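Local coordinates for flagellar protein FliT (Bordetella bronchiseptica, PDB 3H3M), which probably acts as a flagellar export chaperone that, as in its FliT relatives, keeps the filament-cap protein FliD ready for secretion, at residues Q25-L30 with V82-N87; N29-M34 with Q51-L56; R33-A38 with D88-D93; S41-V46 with D93-Q98. One frame throughout, in Å; residues are numbered along the deposited sequence.

Interaction 1 (Q25-L30 with V82-N87)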
# COMPACT_ATOMS: atom_id res chain seq x y z
N GLN A 25 -11.37 6.45 -4.75
CA GLN A 25 -12.25 5.33 -5.06
C GLN A 25 -11.57 4.43 -6.09
O GLN A 25 -11.48 3.23 -5.90
CB GLN A 25 -13.60 5.86 -5.57
CG GLN A 25 -14.57 4.77 -5.95
CD GLN A 25 -15.06 4.02 -4.76
OE1 GLN A 25 -15.83 4.57 -3.97
NE2 GLN A 25 -14.64 2.76 -4.61
N ASP A 26 -11.06 5.03 -7.16
CA ASP A 26 -10.39 4.29 -8.22
C ASP A 26 -9.20 3.50 -7.74
O ASP A 26 -8.95 2.43 -8.28
CB ASP A 26 -9.96 5.21 -9.37
CG ASP A 26 -11.14 5.84 -10.09
OD1 ASP A 26 -12.14 5.13 -10.33
OD2 ASP A 26 -11.08 7.05 -10.39
N ILE A 27 -8.45 4.06 -6.79
CA ILE A 27 -7.28 3.37 -6.20
C ILE A 27 -7.71 2.22 -5.30
O ILE A 27 -7.08 1.14 -5.31
CB ILE A 27 -6.33 4.33 -5.37
CG1 ILE A 27 -5.62 5.35 -6.29
CG2 ILE A 27 -5.27 3.50 -4.58
CD1 ILE A 27 -4.96 6.52 -5.57
N ALA A 28 -8.77 2.43 -4.54
CA ALA A 28 -9.39 1.37 -3.81
C ALA A 28 -9.86 0.28 -4.78
O ALA A 28 -9.63 -0.90 -4.56
CB ALA A 28 -10.54 1.90 -2.95
N ASN A 29 -10.46 0.66 -5.90
CA ASN A 29 -10.97 -0.39 -6.80
C ASN A 29 -9.82 -1.18 -7.39
O ASN A 29 -9.84 -2.42 -7.42
CB ASN A 29 -11.91 0.18 -7.89
CG ASN A 29 -13.21 0.76 -7.29
OD1 ASN A 29 -13.64 0.36 -6.19
ND2 ASN A 29 -13.83 1.72 -8.02
N LEU A 30 -8.79 -0.44 -7.79
CA LEU A 30 -7.61 -1.02 -8.37
C LEU A 30 -6.89 -1.94 -7.38
O LEU A 30 -6.51 -3.03 -7.74
CB LEU A 30 -6.67 0.07 -8.83
CG LEU A 30 -5.42 -0.49 -9.47
CD1 LEU A 30 -5.71 -1.39 -10.66
CD2 LEU A 30 -4.53 0.66 -9.86
N VAL A 82 -8.43 3.31 4.54
CA VAL A 82 -8.34 2.09 5.33
C VAL A 82 -8.42 0.89 4.39
O VAL A 82 -7.67 -0.06 4.54
CB VAL A 82 -9.44 1.99 6.35
CG1 VAL A 82 -9.65 0.57 6.71
CG2 VAL A 82 -9.07 2.82 7.58
N ARG A 83 -9.33 0.97 3.43
CA ARG A 83 -9.52 -0.09 2.44
C ARG A 83 -8.29 -0.29 1.52
O ARG A 83 -7.92 -1.44 1.23
CB ARG A 83 -10.74 0.20 1.59
CG ARG A 83 -10.97 -0.80 0.43
CD ARG A 83 -11.13 -2.33 0.89
NE ARG A 83 -12.10 -2.52 1.99
CZ ARG A 83 -13.40 -2.83 1.86
NH1 ARG A 83 -13.96 -3.00 0.67
NH2 ARG A 83 -14.17 -2.97 2.95
N ILE A 84 -7.70 0.82 1.06
CA ILE A 84 -6.51 0.77 0.19
C ILE A 84 -5.35 0.17 0.97
O ILE A 84 -4.63 -0.70 0.48
CB ILE A 84 -6.06 2.19 -0.27
CG1 ILE A 84 -7.09 2.86 -1.21
CG2 ILE A 84 -4.70 2.18 -0.97
CD1 ILE A 84 -6.91 4.38 -1.28
N LEU A 85 -5.12 0.67 2.17
CA LEU A 85 -4.06 0.12 3.00
C LEU A 85 -4.30 -1.37 3.34
O LEU A 85 -3.38 -2.18 3.26
CB LEU A 85 -3.90 0.95 4.28
CG LEU A 85 -3.44 2.43 4.15
CD1 LEU A 85 -3.44 3.13 5.55
CD2 LEU A 85 -2.11 2.62 3.40
N GLU A 86 -5.52 -1.75 3.72
CA GLU A 86 -5.84 -3.15 4.01
C GLU A 86 -5.58 -4.05 2.78
O GLU A 86 -5.09 -5.19 2.90
CB GLU A 86 -7.31 -3.32 4.40
CG GLU A 86 -7.67 -2.92 5.80
CD GLU A 86 -9.15 -3.22 6.14
OE1 GLU A 86 -9.98 -3.38 5.21
OE2 GLU A 86 -9.45 -3.31 7.36
N ASN A 87 -5.91 -3.54 1.61
CA ASN A 87 -5.64 -4.26 0.37
C ASN A 87 -4.18 -4.44 0.08
O ASN A 87 -3.73 -5.52 -0.32
CB ASN A 87 -6.35 -3.60 -0.79
CG ASN A 87 -7.80 -3.93 -0.83
OD1 ASN A 87 -8.25 -4.91 -0.19
ND2 ASN A 87 -8.58 -3.13 -1.60
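Ile84 pushes its side chain against the flank of helix 20-39 between Ile27 and Ala28. Its CG1 branch, set anti to its own carbonyl carbon (chi1 -67°), lies 3.8 Å from the backbone N of Ala28 and 4.0 Å from Ala28 CB. From there the chain runs on to CD1, which ends 3.8 Å from Ile27 CG2, the two isoleucines meeting obliquely through their methyl groups. The small alanine lets the backbones come close, with Ala28 CA and Ile84 CA 5.0 Å apart. The segments 25-30 and 82-87 run the same way, inclined by 26°, their axes 8.9 Å apart at the nearest point.

Toward the surface the fit slackens at Arg83, which offers little more than its aliphatic CG, 4.3 Å from Ala28 CB, while its guanidinium lies toward Glu86 of its own helix in a long ion pair; Glu86 also forms a salt bridge with Arg61 of the second subunit. Asn87, by contrast, is a buried amide: ND2 stays 3.9 Å from Ala28 O, too far for a bond, and is hydrogen-bonded instead to the hydroxyls of Ser32 and Thr31. Those same hydroxyls bond to the Ala28 carbonyl and so bridge the amide to the helix backbone. No hydrogen bond joins the two segments directly, which implies that shape and exclusion of water hold them together here, with the neighbouring hydroxyls supplying the polar link.

Interaction 2 (N29-M34 with Q51-L56)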
# COMPACT_ATOMS: atom_id res chain seq x y z
N ASN A 29 -10.46 0.66 -5.90
CA ASN A 29 -10.97 -0.39 -6.80
C ASN A 29 -9.82 -1.18 -7.39
O ASN A 29 -9.84 -2.42 -7.42
CB ASN A 29 -11.91 0.18 -7.89
CG ASN A 29 -13.21 0.76 -7.29
OD1 ASN A 29 -13.64 0.36 -6.19
ND2 ASN A 29 -13.83 1.72 -8.02
N LEU A 30 -8.79 -0.44 -7.79
CA LEU A 30 -7.61 -1.02 -8.37
C LEU A 30 -6.89 -1.94 -7.38
O LEU A 30 -6.51 -3.03 -7.74
CB LEU A 30 -6.67 0.07 -8.83
CG LEU A 30 -5.42 -0.49 -9.47
CD1 LEU A 30 -5.71 -1.39 -10.66
CD2 LEU A 30 -4.53 0.66 -9.86
N THR A 31 -6.75 -1.50 -6.13
CA THR A 31 -6.09 -2.31 -5.10
C THR A 31 -6.88 -3.57 -4.78
O THR A 31 -6.29 -4.59 -4.41
CB THR A 31 -5.76 -1.48 -3.83
OG1 THR A 31 -6.96 -0.90 -3.31
CG2 THR A 31 -4.77 -0.39 -4.15
N SER A 32 -8.21 -3.52 -4.96
CA SER A 32 -9.06 -4.69 -4.81
C SER A 32 -8.84 -5.69 -5.97
O SER A 32 -8.81 -6.92 -5.77
CB SER A 32 -10.54 -4.29 -4.69
OG SER A 32 -10.84 -3.61 -3.46
N ARG A 33 -8.68 -5.17 -7.18
CA ARG A 33 -8.26 -6.01 -8.31
C ARG A 33 -6.88 -6.61 -8.03
O ARG A 33 -6.65 -7.80 -8.29
CB ARG A 33 -8.24 -5.21 -9.63
CG ARG A 33 -9.59 -5.22 -10.36
CD ARG A 33 -9.59 -4.30 -11.55
NE ARG A 33 -9.94 -2.96 -11.11
CZ ARG A 33 -9.56 -1.81 -11.69
NH1 ARG A 33 -8.79 -1.79 -12.79
NH2 ARG A 33 -9.97 -0.64 -11.13
N MSE A 34 -5.97 -5.84 -7.44
CA MSE A 34 -4.64 -6.42 -7.19
C MSE A 34 -4.77 -7.57 -6.23
O MSE A 34 -4.14 -8.61 -6.41
CB MSE A 34 -3.66 -5.44 -6.59
CG MSE A 34 -3.42 -4.29 -7.43
SE MSE A 34 -1.92 -3.31 -6.65
CE MSE A 34 -2.74 -2.76 -4.92
N GLN A 51 0.81 -0.48 -12.92
CA GLN A 51 1.02 0.60 -13.90
C GLN A 51 -0.05 1.67 -13.79
O GLN A 51 0.23 2.87 -13.69
CB GLN A 51 1.11 0.04 -15.31
CG GLN A 51 2.50 -0.61 -15.60
N GLU A 52 -1.30 1.22 -13.75
CA GLU A 52 -2.43 2.10 -13.50
C GLU A 52 -2.26 2.78 -12.15
O GLU A 52 -2.49 3.98 -12.03
CB GLU A 52 -3.72 1.27 -13.52
CG GLU A 52 -4.99 2.05 -13.89
CD GLU A 52 -6.24 1.19 -13.79
OE1 GLU A 52 -6.19 -0.00 -14.17
OE2 GLU A 52 -7.28 1.73 -13.32
N TYR A 53 -1.82 2.02 -11.15
CA TYR A 53 -1.68 2.49 -9.77
C TYR A 53 -0.86 3.74 -9.68
O TYR A 53 -1.21 4.65 -8.98
CB TYR A 53 -1.06 1.37 -8.92
CG TYR A 53 -0.98 1.59 -7.42
CD1 TYR A 53 -1.96 1.09 -6.53
CD2 TYR A 53 0.12 2.26 -6.86
CE1 TYR A 53 -1.84 1.26 -5.14
CE2 TYR A 53 0.24 2.43 -5.48
CZ TYR A 53 -0.74 1.93 -4.62
OH TYR A 53 -0.57 2.11 -3.25
N VAL A 54 0.23 3.80 -10.43
CA VAL A 54 1.17 4.92 -10.39
C VAL A 54 0.60 6.14 -11.11
O VAL A 54 0.85 7.30 -10.73
CB VAL A 54 2.52 4.49 -11.01
CG1 VAL A 54 3.41 5.69 -11.40
CG2 VAL A 54 3.25 3.56 -10.02
N CYS A 55 -0.18 5.87 -12.15
CA CYS A 55 -0.95 6.90 -12.85
C CYS A 55 -1.90 7.61 -11.91
O CYS A 55 -2.02 8.83 -11.93
CB CYS A 55 -1.79 6.26 -13.97
SG CYS A 55 -1.20 6.59 -15.61
N LEU A 56 -2.59 6.79 -11.13
CA LEU A 56 -3.67 7.20 -10.24
C LEU A 56 -3.11 8.01 -9.07
O LEU A 56 -3.71 8.98 -8.64
CB LEU A 56 -4.45 5.94 -9.77
CG LEU A 56 -5.95 5.71 -10.11
CD1 LEU A 56 -6.45 6.35 -11.44
CD2 LEU A 56 -6.36 4.21 -10.01
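Arg33 and Glu52 form the salt bridge of this contact, and it is a weak one: Arg33 NH1 is 3.4 Å from Glu52 OE1, with an N-H...O angle of 133°. The carboxylate comes in at the guanidinium edge, near its plane, and one nitrogen meets chiefly one oxygen; the two flat groups are turned 42° apart. A bend at chi3 folds the arginine back until Leu30 CA lies against one guanidinium face, off toward its rim, and Glu52, with CG anti to its backbone N, reaches across from the other helix at roughly a right angle.

Inside this ion pair sits Leu30. Its CD2 methyl presses on the backbone N of Tyr53 at 3.3 Å, lies 3.7 Å from Tyr53 CB, and extends to Leu56 CD2 at 4.0 Å. The tyrosine ring takes Thr31 CG2 at its edge, in plane, 3.5 Å from CE1; the Thr31 hydroxyl is turned to its own helix, bonding to the Ile27 carbonyl. Selenomethionine Met34 adds a Met-aromatic contact, its SE 5.2 Å from the Tyr53 ring centroid in an oblique approach. Beyond the subunit, Tyr53 makes a cation-pi contact with Arg92 of the second subunit and a weak hydrogen bond from OH to Leu85 O there. An apolar seam bordered by a surface ion pair between antiparallel neighbours is what this helical hairpin contributes to FliT's three-helix bundle.

Interaction 3 (R33-A38 with D88-D93)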
# COMPACT_ATOMS: atom_id res chain seq x y z
N ARG A 33 -8.68 -5.17 -7.18
CA ARG A 33 -8.26 -6.01 -8.31
C ARG A 33 -6.88 -6.61 -8.03
O ARG A 33 -6.65 -7.80 -8.29
CB ARG A 33 -8.24 -5.21 -9.63
CG ARG A 33 -9.59 -5.22 -10.36
CD ARG A 33 -9.59 -4.30 -11.55
NE ARG A 33 -9.94 -2.96 -11.11
CZ ARG A 33 -9.56 -1.81 -11.69
NH1 ARG A 33 -8.79 -1.79 -12.79
NH2 ARG A 33 -9.97 -0.64 -11.13
N MSE A 34 -5.97 -5.84 -7.44
CA MSE A 34 -4.64 -6.42 -7.19
C MSE A 34 -4.77 -7.57 -6.23
O MSE A 34 -4.14 -8.61 -6.41
CB MSE A 34 -3.66 -5.44 -6.59
CG MSE A 34 -3.42 -4.29 -7.43
SE MSE A 34 -1.92 -3.31 -6.65
CE MSE A 34 -2.74 -2.76 -4.92
N LEU A 35 -5.58 -7.36 -5.20
CA LEU A 35 -5.88 -8.42 -4.21
C LEU A 35 -6.45 -9.70 -4.84
O LEU A 35 -6.01 -10.77 -4.49
CB LEU A 35 -6.83 -7.94 -3.12
CG LEU A 35 -7.04 -8.85 -1.91
CD1 LEU A 35 -5.72 -9.47 -1.42
CD2 LEU A 35 -7.77 -8.10 -0.77
N ALA A 36 -7.41 -9.57 -5.76
CA ALA A 36 -7.94 -10.72 -6.49
C ALA A 36 -6.85 -11.50 -7.28
O ALA A 36 -6.80 -12.71 -7.22
CB ALA A 36 -9.15 -10.31 -7.43
N ALA A 37 -6.01 -10.82 -8.04
CA ALA A 37 -4.85 -11.44 -8.67
C ALA A 37 -3.90 -12.14 -7.68
O ALA A 37 -3.44 -13.25 -7.92
CB ALA A 37 -4.06 -10.37 -9.48
N ALA A 38 -3.51 -11.45 -6.63
CA ALA A 38 -2.67 -12.04 -5.58
C ALA A 38 -3.31 -13.31 -5.00
O ALA A 38 -2.65 -14.33 -4.79
CB ALA A 38 -2.47 -11.02 -4.48
N ASP A 88 -3.43 -3.39 0.35
CA ASP A 88 -1.99 -3.40 0.16
C ASP A 88 -1.39 -4.43 1.09
O ASP A 88 -0.57 -5.26 0.69
CB ASP A 88 -1.44 -2.00 0.42
CG ASP A 88 -1.40 -1.10 -0.84
OD1 ASP A 88 -2.01 -1.47 -1.86
OD2 ASP A 88 -0.70 -0.03 -0.84
N ALA A 89 -1.83 -4.42 2.35
CA ALA A 89 -1.31 -5.39 3.34
C ALA A 89 -1.65 -6.83 2.95
O ALA A 89 -0.84 -7.73 3.08
CB ALA A 89 -1.82 -5.08 4.72
N ALA A 90 -2.87 -7.02 2.45
CA ALA A 90 -3.39 -8.35 2.15
C ALA A 90 -2.60 -8.97 0.97
O ALA A 90 -2.30 -10.16 1.00
CB ALA A 90 -4.89 -8.31 1.90
N VAL A 91 -2.25 -8.16 -0.03
CA VAL A 91 -1.41 -8.61 -1.17
C VAL A 91 -0.05 -9.11 -0.68
O VAL A 91 0.41 -10.21 -1.01
CB VAL A 91 -1.19 -7.48 -2.30
CG1 VAL A 91 -0.08 -7.89 -3.25
CG2 VAL A 91 -2.52 -7.20 -3.15
N ARG A 92 0.58 -8.31 0.14
CA ARG A 92 1.85 -8.67 0.70
C ARG A 92 1.74 -9.97 1.51
O ARG A 92 2.63 -10.82 1.47
CB ARG A 92 2.23 -7.53 1.61
CG ARG A 92 3.62 -7.44 2.07
CD ARG A 92 3.93 -5.97 2.31
NE ARG A 92 3.10 -5.49 3.39
CZ ARG A 92 2.59 -4.26 3.49
NH1 ARG A 92 2.81 -3.34 2.54
NH2 ARG A 92 1.87 -3.95 4.58
N ASP A 93 0.65 -10.12 2.25
CA ASP A 93 0.49 -11.25 3.15
C ASP A 93 0.14 -12.53 2.38
O ASP A 93 0.13 -13.61 2.96
CB ASP A 93 -0.63 -10.97 4.18
CG ASP A 93 -0.15 -10.15 5.41
OD1 ASP A 93 1.07 -9.87 5.50
OD2 ASP A 93 -0.98 -9.80 6.27
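The Asp88 carboxylate meets the CE methyl of selenomethionine Met34, which comes in obliquely to 3.4 Å from OD1. The other flat group, the Arg92 guanidinium, is turned from this contact: one of its faces lies over Ala89 CA, toward the rim, and the group is directed to the second subunit, where it forms a salt bridge with Asp88 and a cation-pi contact with Tyr53. In the three-helix bundle these segments belong to the first and third helices, 20-39 and 72-105, which run parallel in an up-down-up order; here they are inclined by only 14°, with axes 9.0 Å apart.

The rest of the contact is van der Waals packing, with no hydrogen bond across it. Val91 lays CG2, the branch anti to its carbonyl carbon, against the backbone of helix 20-39, 3.7 Å from the backbone N of Leu35 and 4.0 Å from both Met34 CB and Ala38 CB. The valine thus sits on helix backbone as much as on side chains. Its other branch, CG1, also touches the Ala38 methyl. Asp88 is buried and close to its twin across the dimer, where their carboxylates draw near; the arginines beside them probably offset that like charge. Toward the surface Leu35 comes round with its tip, CG anti to the backbone N (chi1 -170°), and both methyls reach Ala90 CB, CD1 at 3.6 Å and CD2 at 3.9 Å.

Interaction 4 (S41-V46 with D93-Q98)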
# COMPACT_ATOMS: atom_id res chain seq x y z
N SER A 41 -2.61 -16.05 -7.17
CA SER A 41 -1.17 -16.16 -7.42
C SER A 41 -0.72 -15.65 -8.78
O SER A 41 0.21 -16.16 -9.37
CB SER A 41 -0.67 -17.60 -7.19
OG SER A 41 -0.85 -18.02 -5.82
N ASN A 42 -1.37 -14.61 -9.27
CA ASN A 42 -1.05 -14.10 -10.59
C ASN A 42 -0.23 -12.88 -10.33
O ASN A 42 -0.70 -11.74 -10.29
CB ASN A 42 -2.30 -13.83 -11.44
CG ASN A 42 -1.99 -13.68 -12.90
OD1 ASN A 42 -0.93 -13.14 -13.27
ND2 ASN A 42 -2.92 -14.14 -13.77
N TRP A 43 1.03 -13.15 -10.08
CA TRP A 43 1.96 -12.12 -9.68
C TRP A 43 2.14 -11.10 -10.78
O TRP A 43 2.13 -9.93 -10.51
CB TRP A 43 3.27 -12.77 -9.24
CG TRP A 43 2.98 -13.90 -8.28
CD1 TRP A 43 3.30 -15.22 -8.43
CD2 TRP A 43 2.25 -13.82 -7.05
NE1 TRP A 43 2.85 -15.94 -7.36
CE2 TRP A 43 2.19 -15.11 -6.50
CE3 TRP A 43 1.65 -12.78 -6.37
CZ2 TRP A 43 1.59 -15.39 -5.31
CZ3 TRP A 43 1.00 -13.06 -5.20
CH2 TRP A 43 0.99 -14.36 -4.67
N ASP A 44 2.14 -11.56 -12.01
CA ASP A 44 2.37 -10.69 -13.18
C ASP A 44 1.21 -9.74 -13.48
O ASP A 44 1.42 -8.62 -13.95
CB ASP A 44 2.72 -11.52 -14.44
CG ASP A 44 4.19 -11.91 -14.49
OD1 ASP A 44 5.02 -11.17 -13.88
OD2 ASP A 44 4.53 -12.94 -15.11
N LEU A 45 0.00 -10.18 -13.16
CA LEU A 45 -1.15 -9.33 -13.23
C LEU A 45 -1.07 -8.30 -12.13
O LEU A 45 -1.24 -7.08 -12.38
CB LEU A 45 -2.46 -10.16 -13.12
CG LEU A 45 -3.77 -9.40 -13.15
CD1 LEU A 45 -3.83 -8.32 -14.27
CD2 LEU A 45 -4.90 -10.41 -13.22
N VAL A 46 -0.74 -8.73 -10.92
CA VAL A 46 -0.64 -7.78 -9.80
C VAL A 46 0.30 -6.66 -10.22
O VAL A 46 -0.04 -5.48 -10.07
CB VAL A 46 -0.11 -8.44 -8.52
CG1 VAL A 46 0.23 -7.40 -7.50
CG2 VAL A 46 -1.13 -9.45 -7.98
N ASP A 93 0.65 -10.12 2.25
CA ASP A 93 0.49 -11.25 3.15
C ASP A 93 0.14 -12.53 2.38
O ASP A 93 0.13 -13.61 2.96
CB ASP A 93 -0.63 -10.97 4.18
CG ASP A 93 -0.15 -10.15 5.41
OD1 ASP A 93 1.07 -9.87 5.50
OD2 ASP A 93 -0.98 -9.80 6.27
N LEU A 94 -0.20 -12.41 1.10
CA LEU A 94 -0.46 -13.59 0.27
C LEU A 94 0.82 -14.04 -0.41
O LEU A 94 1.10 -15.22 -0.48
CB LEU A 94 -1.58 -13.31 -0.76
CG LEU A 94 -2.94 -13.25 -0.08
CD1 LEU A 94 -4.00 -12.68 -0.97
CD2 LEU A 94 -3.33 -14.60 0.37
N ALA A 95 1.60 -13.05 -0.84
CA ALA A 95 2.77 -13.25 -1.69
C ALA A 95 4.03 -13.60 -0.92
O ALA A 95 4.79 -14.50 -1.29
CB ALA A 95 3.00 -11.97 -2.57
N LEU A 96 4.27 -12.86 0.14
CA LEU A 96 5.58 -12.92 0.75
C LEU A 96 5.84 -14.25 1.44
O LEU A 96 7.01 -14.71 1.46
CB LEU A 96 5.83 -11.70 1.67
CG LEU A 96 6.01 -10.29 1.01
CD1 LEU A 96 6.52 -9.30 2.02
CD2 LEU A 96 6.91 -10.33 -0.25
N PRO A 97 4.80 -14.91 2.00
CA PRO A 97 5.16 -16.20 2.61
C PRO A 97 5.59 -17.21 1.55
O PRO A 97 6.51 -17.98 1.76
CB PRO A 97 3.88 -16.61 3.33
CG PRO A 97 3.15 -15.35 3.53
CD PRO A 97 3.42 -14.54 2.32
N GLN A 98 4.99 -17.12 0.37
CA GLN A 98 5.44 -17.95 -0.77
C GLN A 98 6.83 -17.58 -1.27
O GLN A 98 7.62 -18.46 -1.64
CB GLN A 98 4.46 -17.85 -1.93
CG GLN A 98 3.07 -18.35 -1.60
CD GLN A 98 2.07 -18.14 -2.76
OE1 GLN A 98 2.28 -18.62 -3.91
NE2 GLN A 98 0.96 -17.44 -2.45
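Gln98 holds its amide beside Trp43 by bonding back to its own helix: NE2 donates to Leu94 O at 3.0 Å, an N-H...O angle of 138°, reaching the carbonyl from above its plane. The side chain is extended beyond CG, which lets the amide pass the end of the indole. There NE2 and OE1 both lie 3.6 Å from Trp43 CZ2, with NE2 at the ring edge and in its plane, while the amide is turned 65° from the ring. The same amide approaches the Ser41 hydroxyl, OG to OE1 3.7 Å, too far for a bond.

Along the benzo ring comes Ala95, its CB 3.5 Å from Trp43 CZ3 and its CA 3.6 Å from CH2, an oblique approach that places the small residue against the six-membered ring. One face of the indole is covered at its centre by Ser41 C. This cover comes from the chain reversal between helices 20-39 and 43-63, a hairpin turn whose tryptophan packs onto helix 72-105: Ser41, with positive phi, is the C-prime residue of a Schellman motif that closes the first helix, and Asn42 is the N-cap of the next, its OD1 accepting from Leu45 N at 3.1 Å. Leu99 of the second subunit also packs on Trp43 and Ala95, and Ala38 touches the indole from helix 20-39.

In the fold
Three of the contacts follow helix 20-39: interactions 1 and 3 join it to helix 72-105, their centres about 10 Å apart, and interaction 2 joins it to helix 43-63. Interactions 1 and 2 touch where Ile27 CG1 packs 3.7 Å from Leu56 CB. Interactions 2 and 3 share Met34 and meet again where Tyr53 OH lies 3.2 Å from Asp88 OD2, a probable hydrogen bond. Interaction 4 lies at the turn between helices 20-39 and 43-63, its centre about 7 Å from that of interaction 3 and about 17 Å from that of interaction 1; Val46 CG2 packs 3.4 Å from Ala37 CB. All four also touch the second subunit, so the contacts within the chain lie beside the dimer interface.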